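Local coordinates for protein alternansucrase (Leuconostoc mesenteroides, PDB 6HVG) that is a multidomain enzyme of glycosyl hydrolase family 70, built around a (beta/alpha)8-type barrel, with choline-binding-type repeats and a bound calcium ion, at residues P587-Q590 against A591-N595; Y789-D792 against Q793-S797; N455-S459 against K460-I464; T678-Y681 against T682-S685. One frame throughout, in Å; residues are numbered along the deposited sequence.

How the interactions relate
All four contacts are local, each within one continuous stretch, so none closes a long loop. They follow one another in series and neither nest nor cross. Interaction 3 comes first, at the C-terminal part of helix 447-462. Interaction 1 follows in the opening turns of helix 587-601, with centres about 54 Å apart. Interaction 4 then joins barrel strand 678-679 to helix 681-692. Interaction 2 is last, where helix 779-793 runs into a loop. Interactions 2 and 4 have their centres about 27 Å apart, without touching. Interactions 3 and 4 lie on opposite sides of the chain's centre. All belong to the family 70 region.

Interaction 1: residues P587-Q590 against A591-N595; sequences PIVQ and AEQLN
V589 and Q593 sit one helical turn apart and send their side chains the same way. V589 CG1 lies 4.2 Å from Q593 NE2. The closer touch is between Q593 CG and V589 O, at 3.2 Å. Q593 CG stands beside its own backbone N (chi1 -60°), which puts it next to that carbonyl. The bend at chi2 then turns the amide toward its own partners, R1115 and N584. The carbonyl of V589 also takes the backbone bond, Q593 N to V589 O, at 3.0 Å. Three more bonds of this i to i+4 kind run from A591 N to P587 O, E592 N to I588 O and L594 N to Q590 O. Q593 OE1 accepts from R1115 and Q593 NE2 donates to N584 OD1, so both ends of the amide are held and its rotation is fixed. Q590 NE2 donates to N584 O and D629. The buried carboxylate of E592 forms a salt bridge with R1115 and also meets Y1116, Q1204 and the backbone N of G1209. That surrounding is consistent with a charged side chain. Further out, V589 and Q593 both rest on I582, and the Q593 side chain is about 9 Å from the calcium ion. These are the first turns of alpha helix 587-601, buried against helix 629-642 and strand 580-582, which carries the calcium ligand D581.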
loop_
_atom_site.group_PDB
_atom_site.type_symbol
_atom_site.label_atom_id
_atom_site.label_comp_id
_atom_site.label_asym_id
_atom_site.label_seq_id
_atom_site.Cartn_x
_atom_site.Cartn_y
_atom_site.Cartn_z
ATOM N N PRO A 587 13.496 -24.874 -7.865
ATOM C CA PRO A 587 14.733 -25.025 -8.635
ATOM C C PRO A 587 14.616 -24.763 -10.137
ATOM O O PRO A 587 15.515 -24.166 -10.727
ATOM C CB PRO A 587 15.123 -26.481 -8.369
ATOM C CG PRO A 587 14.590 -26.782 -7.007
ATOM C CD PRO A 587 13.320 -25.986 -6.897
ATOM N N ILE A 588 13.524 -25.197 -10.746
ATOM C CA ILE A 588 13.302 -24.961 -12.174
ATOM C C ILE A 588 13.183 -23.470 -12.484
ATOM O O ILE A 588 13.710 -23.002 -13.480
ATOM C CB ILE A 588 12.060 -25.727 -12.693
ATOM C CG1 ILE A 588 12.318 -27.248 -12.659
ATOM C CG2 ILE A 588 11.731 -25.323 -14.126
ATOM C CD1 ILE A 588 11.067 -28.102 -12.675
ATOM N N VAL A 589 12.481 -22.740 -11.633
ATOM C CA VAL A 589 12.292 -21.309 -11.820
ATOM C C VAL A 589 13.601 -20.582 -11.523
ATOM O O VAL A 589 13.917 -19.600 -12.183
ATOM C CB VAL A 589 11.140 -20.773 -10.930
ATOM C CG1 VAL A 589 11.066 -19.244 -10.946
ATOM C CG2 VAL A 589 9.824 -21.373 -11.391
ATOM N N GLN A 590 14.366 -21.083 -10.557
ATOM C CA GLN A 590 15.677 -20.532 -10.260
ATOM C C GLN A 590 16.612 -20.613 -11.464
ATOM O O GLN A 590 17.327 -19.653 -11.763
ATOM C CB GLN A 590 16.303 -21.232 -9.055
ATOM C CG GLN A 590 15.605 -20.909 -7.745
ATOM C CD GLN A 590 16.246 -21.582 -6.544
ATOM O OE1 GLN A 590 17.133 -22.421 -6.692
ATOM N NE2 GLN A 590 15.782 -21.224 -5.336
ATOM N N ALA A 591 16.597 -21.743 -12.157
ATOM C CA ALA A 591 17.389 -21.917 -13.385
ATOM C C ALA A 591 16.962 -20.901 -14.441
ATOM O O ALA A 591 17.808 -20.333 -15.136
ATOM C CB ALA A 591 17.239 -23.337 -13.949
ATOM N N GLU A 592 15.653 -20.685 -14.570
ATOM C CA GLU A 592 15.133 -19.750 -15.565
ATOM C C GLU A 592 15.564 -18.305 -15.248
ATOM O O GLU A 592 15.852 -17.525 -16.145
ATOM C CB GLU A 592 13.618 -19.870 -15.647
ATOM C CG GLU A 592 12.953 -18.821 -16.512
ATOM C CD GLU A 592 13.620 -18.646 -17.858
ATOM O OE1 GLU A 592 14.188 -19.619 -18.385
ATOM O OE2 GLU A 592 13.517 -17.532 -18.397
ATOM N N GLN A 593 15.634 -17.970 -13.965
ATOM C CA GLN A 593 16.086 -16.649 -13.558
ATOM C C GLN A 593 17.566 -16.458 -13.932
ATOM O O GLN A 593 17.983 -15.360 -14.261
ATOM C CB GLN A 593 15.905 -16.428 -12.062
ATOM C CG GLN A 593 14.503 -16.525 -11.528
ATOM C CD GLN A 593 13.620 -15.386 -11.929
ATOM O OE1 GLN A 593 13.947 -14.537 -12.755
ATOM N NE2 GLN A 593 12.483 -15.360 -11.317
ATOM N N LEU A 594 18.352 -17.527 -13.848
ATOM C CA LEU A 594 19.745 -17.479 -14.283
ATOM C C LEU A 594 19.849 -17.317 -15.793
ATOM O O LEU A 594 20.728 -16.617 -16.282
ATOM C CB LEU A 594 20.478 -18.759 -13.851
ATOM C CG LEU A 594 21.951 -18.885 -14.249
ATOM C CD1 LEU A 594 22.752 -17.748 -13.615
ATOM C CD2 LEU A 594 22.472 -20.257 -13.845
ATOM N N ASN A 595 18.974 -18.004 -16.533
ATOM C CA ASN A 595 18.922 -17.869 -17.996
ATOM C C ASN A 595 18.669 -16.416 -18.374
ATOM O O ASN A 595 19.368 -15.863 -19.222
ATOM C CB ASN A 595 17.824 -18.759 -18.593
ATOM C CG ASN A 595 18.013 -19.027 -20.085
ATOM O OD1 ASN A 595 18.906 -19.784 -20.477
ATOM N ND2 ASN A 595 17.179 -18.412 -20.922
#

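Interaction 2: residues Y789-D792 against Q793-S797; sequences YYKD and QENPS
N795, whose CB lies 3.3 Å from D792 O, has its OD1 gripped twice by S797. The backbone N of S797 donates at 2.8 Å to N795 OD1, in the carbonyl plane, and this makes an Asx turn. The hydroxyl S797 OG donates to the same oxygen from above that plane, 74° out of it. The amide of N795 is thus tied to the chain two residues on, just past the helix end. S797 OG is also bonded to the backbone N of F799.

Across the junction, Q793 N donates to Y789 O and E794 N to Y790 O, the latter at 3.0 Å. These are among the last regular helical bonds. The next link is weak: N795 N reaches D792 O at 3.4 Å, a shorter loop back, since E794 has already left helical backbone angles. Q793 NE2 comes within 3.7 Å of Y789 CE2, with amide and ring planes 84° apart. Q793 is fully extended, its CG anti to the backbone N (chi1 179°), and this carries the amide out to the ring. NE2 is bonded to N803 OD1, and Y789 OH to E832. The D792 carboxylate meets the same loop: OD1 bonds N803 ND2 and Y802 N, and OD2 bonds K801 N. N803 thus links Q793 and D792. On the exposed side, K791 NZ stays 4.1 Å from N795 ND2. The chemistry implies that the C-terminal end of helix 779-793 is tied by amide and carboxylate bonds to the loop leading toward helix 807-814, with no charge pair across the contact.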
loop_
_atom_site.group_PDB
_atom_site.type_symbol
_atom_site.label_atom_id
_atom_site.label_comp_id
_atom_site.label_asym_id
_atom_site.label_seq_id
_atom_site.Cartn_x
_atom_site.Cartn_y
_atom_site.Cartn_z
ATOM N N TYR A 789 3.864 20.253 -8.750
ATOM C CA TYR A 789 5.023 19.640 -8.107
ATOM C C TYR A 789 6.296 20.436 -8.398
ATOM O O TYR A 789 7.083 20.702 -7.484
ATOM C CB TYR A 789 5.157 18.197 -8.598
ATOM C CG TYR A 789 6.316 17.398 -8.055
ATOM C CD1 TYR A 789 6.273 16.843 -6.792
ATOM C CD2 TYR A 789 7.437 17.165 -8.830
ATOM C CE1 TYR A 789 7.326 16.085 -6.305
ATOM C CE2 TYR A 789 8.503 16.421 -8.351
ATOM C CZ TYR A 789 8.438 15.872 -7.088
ATOM O OH TYR A 789 9.469 15.098 -6.609
ATOM N N TYR A 790 6.483 20.822 -9.661
ATOM C CA TYR A 790 7.611 21.685 -10.037
ATOM C C TYR A 790 7.526 23.054 -9.330
ATOM O O TYR A 790 8.509 23.542 -8.814
ATOM C CB TYR A 790 7.688 21.916 -11.554
ATOM C CG TYR A 790 7.801 20.688 -12.447
ATOM C CD1 TYR A 790 8.420 19.510 -12.020
ATOM C CD2 TYR A 790 7.302 20.723 -13.745
ATOM C CE1 TYR A 790 8.517 18.403 -12.854
ATOM C CE2 TYR A 790 7.389 19.624 -14.592
ATOM C CZ TYR A 790 7.996 18.470 -14.146
ATOM O OH TYR A 790 8.072 17.420 -15.022
ATOM N N LYS A 791 6.346 23.667 -9.324
ATOM C CA LYS A 791 6.136 24.984 -8.689
ATOM C C LYS A 791 6.504 24.951 -7.209
ATOM O O LYS A 791 7.104 25.879 -6.684
ATOM C CB LYS A 791 4.671 25.422 -8.866
ATOM C CG LYS A 791 4.236 26.680 -8.121
ATOM C CD LYS A 791 4.556 27.947 -8.887
ATOM C CE LYS A 791 4.240 29.172 -8.018
ATOM N NZ LYS A 791 5.172 29.399 -6.864
ATOM N N ASP A 792 6.127 23.869 -6.547
ATOM C CA ASP A 792 6.438 23.646 -5.134
ATOM C C ASP A 792 7.921 23.417 -4.899
ATOM O O ASP A 792 8.497 23.938 -3.957
ATOM C CB ASP A 792 5.645 22.437 -4.640
ATOM C CG ASP A 792 6.058 21.989 -3.255
ATOM O OD1 ASP A 792 6.698 20.906 -3.126
ATOM O OD2 ASP A 792 5.711 22.720 -2.301
ATOM N N GLN A 793 8.539 22.629 -5.772
ATOM C CA GLN A 793 9.964 22.311 -5.689
ATOM C C GLN A 793 10.845 23.570 -5.799
ATOM O O GLN A 793 11.798 23.731 -5.037
ATOM C CB GLN A 793 10.331 21.361 -6.825
ATOM C CG GLN A 793 11.797 20.956 -6.903
ATOM C CD GLN A 793 12.050 19.944 -8.007
ATOM O OE1 GLN A 793 12.914 20.136 -8.844
ATOM N NE2 GLN A 793 11.280 18.866 -8.017
ATOM N N GLU A 794 10.506 24.452 -6.738
ATOM C CA GLU A 794 11.283 25.648 -7.027
ATOM C C GLU A 794 10.802 26.881 -6.287
ATOM O O GLU A 794 11.185 27.999 -6.628
ATOM C CB GLU A 794 11.252 25.921 -8.532
ATOM C CG GLU A 794 11.762 24.741 -9.338
ATOM C CD GLU A 794 11.999 25.038 -10.800
ATOM O OE1 GLU A 794 11.855 26.211 -11.223
ATOM O OE2 GLU A 794 12.333 24.064 -11.510
ATOM N N ASN A 795 9.981 26.685 -5.259
ATOM C CA ASN A 795 9.306 27.795 -4.611
ATOM C C ASN A 795 10.315 28.747 -3.940
ATOM O O ASN A 795 11.077 28.317 -3.086
ATOM C CB ASN A 795 8.297 27.255 -3.577
ATOM C CG ASN A 795 7.300 28.314 -3.128
ATOM O OD1 ASN A 795 7.705 29.407 -2.752
ATOM N ND2 ASN A 795 6.015 27.996 -3.135
ATOM N N PRO A 796 10.341 30.035 -4.338
ATOM C CA PRO A 796 11.279 30.989 -3.693
ATOM C C PRO A 796 10.994 31.236 -2.203
ATOM O O PRO A 796 11.896 31.589 -1.448
ATOM C CB PRO A 796 11.118 32.287 -4.497
ATOM C CG PRO A 796 10.004 32.065 -5.446
ATOM C CD PRO A 796 9.523 30.657 -5.394
ATOM N N SER A 797 9.757 31.049 -1.777
ATOM C CA SER A 797 9.434 31.115 -0.349
ATOM C C SER A 797 10.382 30.278 0.472
ATOM O O SER A 797 10.764 30.656 1.566
ATOM C CB SER A 797 8.009 30.634 -0.102
ATOM O OG SER A 797 7.919 29.220 -0.087
#

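Interaction 3: residues N455-S459 against K460-I464; sequences NFMSS and KGLGI
F456 meets K460 one turn on. F456 CZ is 3.5 Å from K460 CE, and the two side chains cross obliquely. The ring is swung down the helix because CG is anti to the backbone N (chi1 -178°). K460 is extended beyond CG, which brings CE to the ring at CZ and CE2, with K460 NZ still 4.0 Å from F456 CZ. K460 is exposed and touches a crystal neighbour, so the lattice may influence its position. The CE methyl of M457 lies at the edge of the F456 ring, in its plane.

M457 itself runs beside L462, with SD 4.1 Å from L462 CD1. L462 CB also approaches M457 O, at 3.3 Å. That carbonyl accepts from K460 N at 3.1 Å, with the donor above the carbonyl plane rather than on a lone pair. S458 O takes G461 N in a similar way at 3.2 Å. Both bonds span three residues, but the helix end is irregular: it is weakly bonded and kinked, with a wider pi-type turn at 460-462.

S458 has a further role: its OG donates to I464 O at 2.7 Å, fastening the outgoing chain to the helix side. S459 OG turns back to N455 O, which also accepts from S459 N on the opposite face of its plane.

Around the contact, M457 and L462 lie on I484, M457 also touches A504, and F456 meets the ring of F508. G461 and G463 both have positive phi. This is the C-terminal end of helix 447-462, breaking up at G461 and G463, packed on helices 474-495 and 499-511.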
loop_
_atom_site.group_PDB
_atom_site.type_symbol
_atom_site.label_atom_id
_atom_site.label_comp_id
_atom_site.label_asym_id
_atom_site.label_seq_id
_atom_site.Cartn_x
_atom_site.Cartn_y
_atom_site.Cartn_z
ATOM N N ASN A 455 -35.159 -10.985 -11.557
ATOM C CA ASN A 455 -35.412 -9.562 -11.345
ATOM C C ASN A 455 -34.518 -8.664 -12.226
ATOM O O ASN A 455 -34.979 -7.663 -12.755
ATOM C CB ASN A 455 -35.208 -9.186 -9.885
ATOM C CG ASN A 455 -36.228 -9.804 -8.981
ATOM O OD1 ASN A 455 -37.222 -10.361 -9.433
ATOM N ND2 ASN A 455 -36.001 -9.708 -7.695
ATOM N N PHE A 456 -33.245 -9.019 -12.377
ATOM C CA PHE A 456 -32.322 -8.240 -13.195
ATOM C C PHE A 456 -32.707 -8.250 -14.689
ATOM O O PHE A 456 -32.760 -7.199 -15.322
ATOM C CB PHE A 456 -30.904 -8.761 -13.005
ATOM C CG PHE A 456 -29.860 -8.000 -13.760
ATOM C CD1 PHE A 456 -29.294 -6.865 -13.213
ATOM C CD2 PHE A 456 -29.384 -8.461 -14.980
ATOM C CE1 PHE A 456 -28.296 -6.179 -13.886
ATOM C CE2 PHE A 456 -28.403 -7.770 -15.669
ATOM C CZ PHE A 456 -27.877 -6.617 -15.123
ATOM N N MET A 457 -32.969 -9.428 -15.245
ATOM C CA MET A 457 -33.337 -9.550 -16.659
ATOM C C MET A 457 -34.680 -8.896 -16.956
ATOM O O MET A 457 -34.838 -8.272 -18.008
ATOM C CB MET A 457 -33.396 -11.006 -17.093
ATOM C CG MET A 457 -32.058 -11.722 -17.040
ATOM S SD MET A 457 -30.935 -11.339 -18.391
ATOM C CE MET A 457 -29.671 -10.479 -17.498
ATOM N N SER A 458 -35.628 -9.035 -16.028
ATOM C CA SER A 458 -36.901 -8.317 -16.075
ATOM C C SER A 458 -36.758 -6.803 -16.249
ATOM O O SER A 458 -37.481 -6.195 -17.047
ATOM C CB SER A 458 -37.672 -8.545 -14.772
ATOM O OG SER A 458 -38.467 -9.690 -14.847
ATOM N N SER A 459 -35.858 -6.199 -15.480
ATOM C CA SER A 459 -35.650 -4.761 -15.494
ATOM C C SER A 459 -35.118 -4.274 -16.815
ATOM O O SER A 459 -35.106 -3.063 -17.043
ATOM C CB SER A 459 -34.652 -4.362 -14.430
ATOM O OG SER A 459 -35.131 -4.789 -13.190
ATOM N N LYS A 460 -34.644 -5.195 -17.656
ATOM C CA LYS A 460 -34.075 -4.841 -18.928
ATOM C C LYS A 460 -35.003 -5.060 -20.090
ATOM O O LYS A 460 -34.563 -5.080 -21.238
ATOM C CB LYS A 460 -32.759 -5.592 -19.131
ATOM C CG LYS A 460 -31.649 -5.114 -18.209
ATOM C CD LYS A 460 -30.273 -5.425 -18.806
ATOM C CE LYS A 460 -29.102 -4.895 -17.965
ATOM N NZ LYS A 460 -27.780 -4.845 -18.676
ATOM N N GLY A 461 -36.298 -5.140 -19.797
ATOM C CA GLY A 461 -37.341 -5.209 -20.822
ATOM C C GLY A 461 -37.741 -6.601 -21.250
ATOM O O GLY A 461 -38.506 -6.760 -22.194
ATOM N N LEU A 462 -37.249 -7.603 -20.531
ATOM C CA LEU A 462 -37.451 -8.988 -20.920
ATOM C C LEU A 462 -38.721 -9.625 -20.397
ATOM O O LEU A 462 -39.046 -10.730 -20.783
ATOM C CB LEU A 462 -36.260 -9.829 -20.518
ATOM C CG LEU A 462 -35.114 -9.587 -21.505
ATOM C CD1 LEU A 462 -33.754 -10.100 -21.048
ATOM C CD2 LEU A 462 -35.454 -10.188 -22.870
ATOM N N GLY A 463 -39.445 -8.932 -19.541
ATOM C CA GLY A 463 -40.779 -9.360 -19.199
ATOM C C GLY A 463 -41.327 -8.523 -18.083
ATOM O O GLY A 463 -40.780 -7.453 -17.777
ATOM N N ILE A 464 -42.405 -9.026 -17.483
ATOM C CA ILE A 464 -42.998 -8.414 -16.304
ATOM C C ILE A 464 -41.891 -8.180 -15.303
ATOM O O ILE A 464 -41.122 -9.079 -15.014
ATOM C CB ILE A 464 -44.060 -9.306 -15.631
ATOM C CG1 ILE A 464 -45.020 -9.896 -16.677
ATOM C CG2 ILE A 464 -44.801 -8.504 -14.559
ATOM C CD1 ILE A 464 -46.238 -10.602 -16.106
#

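Interaction 4: residues T678-Y681 against T682-S685; sequences TMDY and TVTS
D680 and V683, both buried, make the packed side of this contact. V683 CG1 lies 3.2 Å from D680 O and 3.5 Å from D680 OD2. The D680 carboxylate is turned toward the start of the helix, with CG anti to its own N (chi1 -180°). There it forms the cap. Its OD1 takes a hydrogen bond from T682 OG1, modelled very short, so its exact length is doubtful. The backbone T682 N adds a weak capping bond to the same D680 OD1, at 3.3 Å. T682 OG1 is also held by T729 and the backbone N of L730, which keep the hydroxyl in place. A water bridges D680 O, weakly, and the buried hydroxyl of T684, at 2.6 Å from T684 OG1. That hydroxyl itself bonds to F748 O.

D680 is therefore the N-cap of helix 681-692. It stands just after strand 678-679 of the parallel barrel sheet, paired with strand 745-747, at a strand-to-helix joint. On the strand itself, T678 and M679 N bond to D660.

The other side is looser. Y681 is partly exposed, and its ring is met mainly by carbons of T684 and S685. S685 CB lies over one face, 4.2 Å from the ring centroid of Y681, in a CH-pi contact. T684 CB approaches Y681 CD1 at 3.9 Å. In the backbone, S685 N donates to Y681 O at 2.7 Å.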
loop_
_atom_site.group_PDB
_atom_site.type_symbol
_atom_site.label_atom_id
_atom_site.label_comp_id
_atom_site.label_asym_id
_atom_site.label_seq_id
_atom_site.Cartn_x
_atom_site.Cartn_y
_atom_site.Cartn_z
ATOM N N THR A 678 25.077 -3.895 -0.701
ATOM C CA THR A 678 23.905 -3.485 0.080
ATOM C C THR A 678 23.683 -1.984 -0.010
ATOM O O THR A 678 24.627 -1.221 -0.166
ATOM C CB THR A 678 24.033 -3.839 1.575
ATOM O OG1 THR A 678 22.837 -3.445 2.255
ATOM C CG2 THR A 678 25.227 -3.118 2.218
ATOM N N MET A 679 22.431 -1.566 0.124
ATOM C CA MET A 679 22.139 -0.161 0.363
ATOM C C MET A 679 22.486 0.145 1.805
ATOM O O MET A 679 22.630 -0.762 2.638
ATOM C CB MET A 679 20.671 0.159 0.110
ATOM C CG MET A 679 19.764 0.014 1.334
ATOM S SD MET A 679 18.003 0.014 1.028
ATOM C CE MET A 679 17.751 1.211 -0.237
ATOM N N ASP A 680 22.590 1.438 2.102
ATOM C CA ASP A 680 22.839 1.906 3.458
ATOM C C ASP A 680 21.721 2.854 3.841
ATOM O O ASP A 680 21.862 4.072 3.762
ATOM C CB ASP A 680 24.203 2.587 3.545
ATOM C CG ASP A 680 24.521 3.087 4.945
ATOM O OD1 ASP A 680 23.792 2.719 5.899
ATOM O OD2 ASP A 680 25.503 3.861 5.087
ATOM N N TYR A 681 20.596 2.271 4.256
ATOM C CA TYR A 681 19.428 3.054 4.624
ATOM C C TYR A 681 19.677 3.887 5.887
ATOM O O TYR A 681 19.008 4.888 6.085
ATOM C CB TYR A 681 18.196 2.158 4.813
ATOM C CG TYR A 681 16.916 2.954 4.929
ATOM C CD1 TYR A 681 16.551 3.849 3.925
ATOM C CD2 TYR A 681 16.091 2.853 6.052
ATOM C CE1 TYR A 681 15.393 4.608 4.022
ATOM C CE2 TYR A 681 14.935 3.625 6.166
ATOM C CZ TYR A 681 14.591 4.498 5.145
ATOM O OH TYR A 681 13.449 5.264 5.211
ATOM N N THR A 682 20.646 3.502 6.715
ATOM C CA THR A 682 20.898 4.225 7.957
ATOM C C THR A 682 21.259 5.679 7.665
ATOM O O THR A 682 20.782 6.586 8.354
ATOM C CB THR A 682 22.006 3.573 8.821
ATOM O OG1 THR A 682 23.249 3.609 8.122
ATOM C CG2 THR A 682 21.671 2.118 9.166
ATOM N N VAL A 683 22.072 5.903 6.629
ATOM C CA VAL A 683 22.440 7.264 6.220
ATOM C C VAL A 683 21.293 7.967 5.457
ATOM O O VAL A 683 21.038 9.149 5.675
ATOM C CB VAL A 683 23.800 7.313 5.447
ATOM C CG1 VAL A 683 23.699 6.729 4.052
ATOM C CG2 VAL A 683 24.306 8.730 5.328
ATOM N N THR A 684 20.596 7.248 4.583
ATOM C CA THR A 684 19.440 7.808 3.872
ATOM C C THR A 684 18.333 8.225 4.847
ATOM O O THR A 684 17.697 9.287 4.695
ATOM C CB THR A 684 18.851 6.802 2.878
ATOM O OG1 THR A 684 19.883 6.312 2.013
ATOM C CG2 THR A 684 17.732 7.443 2.060
ATOM N N SER A 685 18.126 7.393 5.861
ATOM C CA SER A 685 17.170 7.666 6.933
ATOM C C SER A 685 17.523 8.927 7.716
ATOM O O SER A 685 16.664 9.767 7.964
ATOM C CB SER A 685 17.127 6.472 7.872
ATOM O OG SER A 685 16.303 6.709 8.963
HETATM O O HOH W 1 21.223 4.296 0.978
#